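Long-range contact in Pab-dependent poly(a)-specific ribonuclease subunit PAN2 (Neurospora crassa, PDB 4CZX), which probably serves as the catalytic subunit of a deadenylase that shortens mRNA poly(A) tails, here represented by its N-terminal WD40 domain: residues L256-I268 with T271-T284. Sequence-based numbering, arbitrary orientation.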
ATOM      1  N   LEU A 256       1.736  40.771  36.159  1.00 46.69           N
ATOM      2  CA  LEU A 256       2.729  39.837  36.699  1.00 52.60           C
ATOM      3  C   LEU A 256       2.359  39.105  37.992  1.00 52.48           C
ATOM      4  O   LEU A 256       2.932  38.058  38.288  1.00 60.60           O
ATOM      5  CB  LEU A 256       4.052  40.566  36.921  1.00 50.04           C
ATOM      6  CG  LEU A 256       4.755  40.969  35.625  1.00 58.70           C
ATOM      7  CD1 LEU A 256       6.085  41.648  35.923  1.00 62.72           C
ATOM      8  CD2 LEU A 256       4.948  39.759  34.740  1.00 53.56           C
ATOM      9  N   THR A 257       1.427  39.646  38.764  1.00 50.36           N
ATOM     10  CA  THR A 257       1.014  38.990  40.002  1.00 49.75           C
ATOM     11  C   THR A 257      -0.365  38.354  39.868  1.00 45.29           C
ATOM     12  O   THR A 257      -1.031  38.066  40.861  1.00 48.16           O
ATOM     13  CB  THR A 257       0.987  39.977  41.163  1.00 52.81           C
ATOM     14  OG1 THR A 257      -0.005  40.976  40.901  1.00 49.56           O
ATOM     15  CG2 THR A 257       2.347  40.628  41.322  1.00 54.67           C
ATOM     16  N   THR A 258      -0.788  38.153  38.631  1.00 39.31           N
ATOM     17  CA  THR A 258      -2.136  37.682  38.350  1.00 41.50           C
ATOM     18  C   THR A 258      -2.113  36.270  37.761  1.00 35.73           C
ATOM     19  O   THR A 258      -1.248  35.943  36.946  1.00 36.54           O
ATOM     20  CB  THR A 258      -2.856  38.661  37.394  1.00 44.31           C
ATOM     21  OG1 THR A 258      -3.046  39.916  38.061  1.00 46.50           O
ATOM     22  CG2 THR A 258      -4.202  38.131  36.976  1.00 43.18           C
ATOM     23  N   ALA A 259      -3.053  35.436  38.210  1.00 35.15           N
ATOM     24  CA  ALA A 259      -3.227  34.093  37.682  1.00 36.32           C
ATOM     25  C   ALA A 259      -4.555  33.976  36.940  1.00 34.18           C
ATOM     26  O   ALA A 259      -5.533  34.654  37.270  1.00 38.04           O
ATOM     27  CB  ALA A 259      -3.160  33.059  38.802  1.00 35.57           C
ATOM     28  N   ILE A 260      -4.571  33.109  35.936  1.00 31.92           N
ATOM     29  CA  ILE A 260      -5.769  32.822  35.171  1.00 31.22           C
ATOM     30  C   ILE A 260      -6.194  31.397  35.494  1.00 30.11           C
ATOM     31  O   ILE A 260      -5.482  30.466  35.170  1.00 31.81           O
ATOM     32  CB  ILE A 260      -5.523  32.962  33.665  1.00 33.66           C
ATOM     33  CG1 ILE A 260      -4.982  34.364  33.356  1.00 36.34           C
ATOM     34  CG2 ILE A 260      -6.800  32.702  32.900  1.00 32.24           C
ATOM     35  CD1 ILE A 260      -4.379  34.481  31.950  1.00 42.79           C
ATOM     36  N   VAL A 261      -7.344  31.248  36.146  1.00 31.80           N
ATOM     37  CA  VAL A 261      -7.763  29.960  36.697  1.00 30.11           C
ATOM     38  C   VAL A 261      -9.016  29.428  36.019  1.00 27.19           C
ATOM     39  O   VAL A 261      -9.991  30.164  35.837  1.00 34.91           O
ATOM     40  CB  VAL A 261      -8.033  30.076  38.207  1.00 33.74           C
ATOM     41  CG1 VAL A 261      -8.266  28.691  38.806  1.00 36.28           C
ATOM     42  CG2 VAL A 261      -6.872  30.784  38.882  1.00 36.08           C
ATOM     43  N   VAL A 262      -9.000  28.143  35.672  1.00 28.09           N
ATOM     44  CA  VAL A 262     -10.038  27.567  34.838  1.00 27.85           C
ATOM     45  C   VAL A 262     -10.594  26.288  35.461  1.00 31.16           C
ATOM     46  O   VAL A 262      -9.830  25.442  35.923  1.00 34.79           O
ATOM     47  CB  VAL A 262      -9.501  27.237  33.418  1.00 38.64           C
ATOM     48  CG1 VAL A 262     -10.640  26.839  32.495  1.00 34.32           C
ATOM     49  CG2 VAL A 262      -8.733  28.431  32.842  1.00 42.33           C
ATOM     50  N   ASN A 263     -11.914  26.147  35.464  1.00 32.24           N
ATOM     51  CA  ASN A 263     -12.527  24.898  35.914  1.00 32.17           C
ATOM     52  C   ASN A 263     -12.979  24.067  34.716  1.00 37.17           C
ATOM     53  O   ASN A 263     -12.935  24.530  33.574  1.00 33.26           O
ATOM     54  CB  ASN A 263     -13.682  25.190  36.896  1.00 33.04           C
ATOM     55  CG  ASN A 263     -15.061  25.203  36.249  1.00 34.73           C
ATOM     56  OD1 ASN A 263     -15.246  25.626  35.111  1.00 41.26           O
ATOM     57  ND2 ASN A 263     -16.055  24.748  37.008  1.00 37.03           N
ATOM     58  N   GLN A 264     -13.417  22.839  34.969  1.00 30.75           N
ATOM     59  CA  GLN A 264     -13.697  21.917  33.875  1.00 32.26           C
ATOM     60  C   GLN A 264     -14.933  22.300  33.056  1.00 31.74           C
ATOM     61  O   GLN A 264     -15.119  21.803  31.945  1.00 36.45           O
ATOM     62  CB  GLN A 264     -13.840  20.497  34.431  1.00 33.85           C
ATOM     63  CG  GLN A 264     -12.496  19.935  34.902  1.00 35.89           C
ATOM     64  CD  GLN A 264     -12.562  18.454  35.234  1.00 45.64           C
ATOM     65  OE1 GLN A 264     -13.438  18.012  35.970  1.00 40.96           O
ATOM     66  NE2 GLN A 264     -11.625  17.685  34.693  1.00 46.70           N
ATOM     67  N   ALA A 265     -15.764  23.187  33.595  1.00 30.98           N
ATOM     68  CA  ALA A 265     -16.924  23.680  32.858  1.00 37.41           C
ATOM     69  C   ALA A 265     -16.591  24.922  32.026  1.00 38.62           C
ATOM     70  O   ALA A 265     -17.466  25.521  31.398  1.00 37.44           O
ATOM     71  CB  ALA A 265     -18.067  23.977  33.814  1.00 37.40           C
ATOM     72  N   GLY A 266     -15.326  25.317  32.036  1.00 35.52           N
ATOM     73  CA  GLY A 266     -14.896  26.468  31.254  1.00 36.48           C
ATOM     74  C   GLY A 266     -15.106  27.811  31.936  1.00 41.46           C
ATOM     75  O   GLY A 266     -15.005  28.861  31.295  1.00 39.66           O
ATOM     76  N   GLN A 267     -15.409  27.785  33.232  1.00 37.27           N
ATOM     77  CA  GLN A 267     -15.465  29.016  34.010  1.00 41.65           C
ATOM     78  C   GLN A 267     -14.051  29.479  34.324  1.00 41.46           C
ATOM     79  O   GLN A 267     -13.214  28.689  34.755  1.00 39.26           O
ATOM     80  CB  GLN A 267     -16.256  28.824  35.302  1.00 41.07           C
ATOM     81  CG  GLN A 267     -16.259  30.061  36.184  1.00 47.29           C
ATOM     82  CD  GLN A 267     -17.124  29.911  37.417  1.00 53.69           C
ATOM     83  OE1 GLN A 267     -17.083  30.752  38.318  1.00 55.95           O
ATOM     84  NE2 GLN A 267     -17.918  28.840  37.465  1.00 47.81           N
ATOM     85  N   ILE A 268     -13.792  30.763  34.102  1.00 40.35           N
ATOM     86  CA  ILE A 268     -12.455  31.318  34.259  1.00 36.61           C
ATOM     87  C   ILE A 268     -12.443  32.502  35.228  1.00 41.13           C
ATOM     88  O   ILE A 268     -13.299  33.387  35.147  1.00 41.82           O
ATOM     89  CB  ILE A 268     -11.884  31.777  32.904  1.00 38.18           C
ATOM     90  CG1 ILE A 268     -11.745  30.586  31.951  1.00 39.06           C
ATOM     91  CG2 ILE A 268     -10.544  32.467  33.082  1.00 36.98           C
ATOM     92  CD1 ILE A 268     -11.252  30.976  30.582  1.00 36.90           C
ATOM     93  N   THR A 271      -7.364  36.432  38.475  1.00 40.51           N
ATOM     94  CA  THR A 271      -7.259  36.787  39.887  1.00 40.45           C
ATOM     95  C   THR A 271      -5.871  37.236  40.298  1.00 41.27           C
ATOM     96  O   THR A 271      -4.883  36.547  40.041  1.00 41.50           O
ATOM     97  CB  THR A 271      -7.644  35.599  40.786  1.00 46.99           C
ATOM     98  OG1 THR A 271      -8.927  35.098  40.397  1.00 57.17           O
ATOM     99  CG2 THR A 271      -7.682  36.021  42.253  1.00 47.15           C
ATOM    100  N   ASP A 272      -5.798  38.388  40.955  1.00 46.49           N
ATOM    101  CA  ASP A 272      -4.528  38.833  41.495  1.00 49.01           C
ATOM    102  C   ASP A 272      -4.147  37.964  42.681  1.00 48.43           C
ATOM    103  O   ASP A 272      -4.914  37.832  43.631  1.00 52.26           O
ATOM    104  CB  ASP A 272      -4.573  40.298  41.920  1.00 56.66           C
ATOM    105  CG  ASP A 272      -3.267  40.746  42.528  1.00 65.18           C
ATOM    106  OD1 ASP A 272      -3.062  40.483  43.730  1.00 73.98           O
ATOM    107  OD2 ASP A 272      -2.439  41.342  41.809  1.00 69.43           O
ATOM    108  N   LEU A 273      -2.952  37.385  42.616  1.00 42.83           N
ATOM    109  CA  LEU A 273      -2.472  36.482  43.652  1.00 39.57           C
ATOM    110  C   LEU A 273      -2.356  37.163  45.010  1.00 50.01           C
ATOM    111  O   LEU A 273      -2.605  36.543  46.041  1.00 59.53           O
ATOM    112  CB  LEU A 273      -1.112  35.905  43.266  1.00 35.66           C
ATOM    113  CG  LEU A 273      -1.134  34.966  42.052  1.00 33.89           C
ATOM    114  CD1 LEU A 273       0.218  34.291  41.864  1.00 43.06           C
ATOM    115  CD2 LEU A 273      -2.229  33.932  42.222  1.00 36.74           C
ATOM    116  N   LEU A 274      -1.973  38.435  45.001  1.00 52.79           N
ATOM    117  CA  LEU A 274      -1.688  39.160  46.240  1.00 62.66           C
ATOM    118  C   LEU A 274      -2.963  39.576  46.976  1.00 76.62           C
ATOM    119  O   LEU A 274      -2.948  39.756  48.195  1.00 89.09           O
ATOM    120  CB  LEU A 274      -0.821  40.381  45.943  1.00 56.58           C
ATOM    121  CG  LEU A 274       0.495  40.024  45.247  1.00 55.26           C
ATOM    122  CD1 LEU A 274       1.274  41.264  44.849  1.00 62.06           C
ATOM    123  CD2 LEU A 274       1.336  39.118  46.132  1.00 52.03           C
ATOM    124  N   ASN A 275      -4.057  39.742  46.237  1.00 72.47           N
ATOM    125  CA  ASN A 275      -5.369  39.923  46.857  1.00 74.66           C
ATOM    126  C   ASN A 275      -6.506  39.425  45.980  1.00 65.59           C
ATOM    127  O   ASN A 275      -6.917  40.106  45.036  1.00 67.05           O
ATOM    128  CB  ASN A 275      -5.628  41.384  47.216  1.00 76.99           C
ATOM    129  CG  ASN A 275      -7.085  41.630  47.572  1.00 79.43           C
ATOM    130  OD1 ASN A 275      -7.626  41.004  48.487  1.00 79.97           O
ATOM    131  ND2 ASN A 275      -7.734  42.523  46.831  1.00 81.57           N
ATOM    132  N   PRO A 276      -7.033  38.238  46.316  1.00 70.33           N
ATOM    133  CA  PRO A 276      -8.028  37.493  45.535  1.00 66.51           C
ATOM    134  C   PRO A 276      -9.406  38.142  45.513  1.00 67.06           C
ATOM    135  O   PRO A 276     -10.256  37.704  44.738  1.00 63.50           O
ATOM    136  CB  PRO A 276      -8.101  36.137  46.254  1.00 71.38           C
ATOM    137  CG  PRO A 276      -6.877  36.068  47.102  1.00 73.53           C
ATOM    138  CD  PRO A 276      -6.598  37.483  47.501  1.00 71.03           C
ATOM    139  N   SER A 277      -9.623  39.159  46.343  1.00 61.46           N
ATOM    140  CA  SER A 277     -10.954  39.744  46.466  1.00 74.87           C
ATOM    141  C   SER A 277     -11.407  40.331  45.133  1.00 78.58           C
ATOM    142  O   SER A 277     -12.574  40.201  44.755  1.00 81.99           O
ATOM    143  CB  SER A 277     -10.986  40.811  47.566  1.00 76.29           C
ATOM    144  OG  SER A 277     -10.208  41.941  47.214  1.00 76.87           O
ATOM    145  N   ASN A 278     -10.479  40.951  44.413  1.00 73.95           N
ATOM    146  CA  ASN A 278     -10.786  41.468  43.085  1.00 78.34           C
ATOM    147  C   ASN A 278     -10.333  40.525  41.971  1.00 73.78           C
ATOM    148  O   ASN A 278      -9.155  40.470  41.598  1.00 67.61           O
ATOM    149  CB  ASN A 278     -10.171  42.852  42.893  1.00 85.20           C
ATOM    150  CG  ASN A 278     -11.019  43.952  43.513  1.00 96.29           C
ATOM    151  OD1 ASN A 278     -11.933  43.681  44.295  1.00101.33           O
ATOM    152  ND2 ASN A 278     -10.723  45.200  43.163  1.00 99.11           N
ATOM    153  N   SER A 279     -11.287  39.764  41.455  1.00 71.13           N
ATOM    154  CA  SER A 279     -11.030  38.902  40.323  1.00 65.43           C
ATOM    155  C   SER A 279     -12.145  39.057  39.300  1.00 64.61           C
ATOM    156  O   SER A 279     -13.314  39.202  39.663  1.00 61.85           O
ATOM    157  CB  SER A 279     -10.889  37.446  40.772  1.00 66.66           C
ATOM    158  OG  SER A 279     -12.012  37.003  41.502  1.00 73.70           O
ATOM    159  N   GLN A 280     -11.769  39.058  38.023  1.00 58.26           N
ATOM    160  CA  GLN A 280     -12.731  39.122  36.933  1.00 51.95           C
ATOM    161  C   GLN A 280     -13.206  37.723  36.593  1.00 50.63           C
ATOM    162  O   GLN A 280     -12.399  36.808  36.438  1.00 44.11           O
ATOM    163  CB  GLN A 280     -12.127  39.782  35.687  1.00 55.48           C
ATOM    164  CG  GLN A 280     -11.883  41.276  35.817  1.00 69.69           C
ATOM    165  CD  GLN A 280     -12.018  42.004  34.487  1.00 81.18           C
ATOM    166  OE1 GLN A 280     -11.144  41.917  33.621  1.00 84.09           O
ATOM    167  NE2 GLN A 280     -13.125  42.723  34.319  1.00 85.37           N
ATOM    168  N   VAL A 281     -14.517  37.563  36.476  1.00 53.47           N
ATOM    169  CA  VAL A 281     -15.098  36.270  36.151  1.00 54.59           C
ATOM    170  C   VAL A 281     -15.653  36.273  34.731  1.00 55.99           C
ATOM    171  O   VAL A 281     -16.313  37.225  34.310  1.00 58.44           O
ATOM    172  CB  VAL A 281     -16.221  35.894  37.144  1.00 55.23           C
ATOM    173  CG1 VAL A 281     -16.791  34.522  36.820  1.00 51.34           C
ATOM    174  CG2 VAL A 281     -15.700  35.937  38.573  1.00 55.24           C
ATOM    175  N   CYS A 282     -15.377  35.207  33.990  1.00 48.48           N
ATOM    176  CA  CYS A 282     -16.016  35.025  32.701  1.00 49.29           C
ATOM    177  C   CYS A 282     -16.313  33.552  32.451  1.00 51.16           C
ATOM    178  O   CYS A 282     -15.832  32.660  33.159  1.00 43.11           O
ATOM    179  CB  CYS A 282     -15.151  35.601  31.575  1.00 46.70           C
ATOM    180  SG  CYS A 282     -13.513  34.887  31.472  1.00 55.05           S
ATOM    181  N   TYR A 283     -17.133  33.306  31.445  1.00 57.54           N
ATOM    182  CA  TYR A 283     -17.533  31.955  31.123  1.00 58.90           C
ATOM    183  C   TYR A 283     -17.241  31.684  29.660  1.00 55.69           C
ATOM    184  O   TYR A 283     -17.246  32.598  28.830  1.00 56.55           O
ATOM    185  CB  TYR A 283     -19.013  31.742  31.436  1.00 61.38           C
ATOM    186  CG  TYR A 283     -19.371  31.973  32.889  1.00 63.66           C
ATOM    187  CD1 TYR A 283     -19.195  30.972  33.835  1.00 65.42           C
ATOM    188  CD2 TYR A 283     -19.892  33.189  33.312  1.00 67.52           C
ATOM    189  CE1 TYR A 283     -19.524  31.176  35.163  1.00 70.26           C
ATOM    190  CE2 TYR A 283     -20.223  33.402  34.635  1.00 70.85           C
ATOM    191  CZ  TYR A 283     -20.037  32.394  35.558  1.00 73.56           C
ATOM    192  OH  TYR A 283     -20.365  32.603  36.878  1.00 81.40           O
ATOM    193  N   THR A 284     -16.945  30.428  29.361  1.00 43.01           N
ATOM    194  CA  THR A 284     -16.796  29.978  27.989  1.00 39.67           C
ATOM    195  C   THR A 284     -17.864  28.917  27.769  1.00 45.30           C
ATOM    196  O   THR A 284     -18.543  28.523  28.717  1.00 47.18           O
ATOM    197  CB  THR A 284     -15.392  29.426  27.713  1.00 36.36           C
ATOM    198  OG1 THR A 284     -15.111  28.358  28.621  1.00 37.78           O
ATOM    199  CG2 THR A 284     -14.341  30.523  27.909  1.00 39.71           C
TER
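Thr-257 meets Asp-272 and the two leucines that follow it with both its side chain and its backbone. Its OG1 donates to Asp-272 OD2 over 2.6 Å, reaching the carboxylate from above its plane, while its carbonyl O takes the N-H of Leu-273 at 2.7 Å. With OG1 held between the backbone N and the carbonyl carbon (chi1 64°), the methyl CG2 sits beside the backbone N and packs on Leu-274 CD1 at 3.7 Å. The other carboxylate oxygen of Asp-272 turns back on its own chain: OD1 accepts from Asn-275 N through its anti lone pair, an Asx motif that ties the carboxylate to the start of the loop. Next along, Ala-259 and Thr-271 form a hydrogen-bonded antiparallel pair, and the Ala-259 methyl rests against Leu-273 CD2.

At the other end Ile-268 and Cys-282 make a second such pair, with Ile-268 CB 3.8 Å from Cys-282 SG; the Ile-268 side chain crosses that of Thr-284 at about a right angle, its CD1 4.1 Å from Thr-284 CG2. Thr-284 grips Gly-266 O twice, through its backbone N at 3.2 Å and more closely through OG1 at 2.7 Å. On the face opposite Ile-268 and Cys-282, the extended Gln-267 side chain runs alongside the Tyr-283 ring, Gln-267 CD 3.5 Å from Tyr-283 CE1; Gln-267 OE1 is hydrogen-bonded to His-269 NE2.

Two successive hairpins thus share strand 267-272 within a beta-propeller blade. Strand 258-262 pairs antiparallel with 248-251, its Ile-260 and Val-262 packing on strand 290-295 of the next blade, while strand 279-283 pairs in parallel with strand 2-3; nearby, Trp-9 touches Cys-282 and its NE1 is hydrogen-bonded to Tyr-283 O.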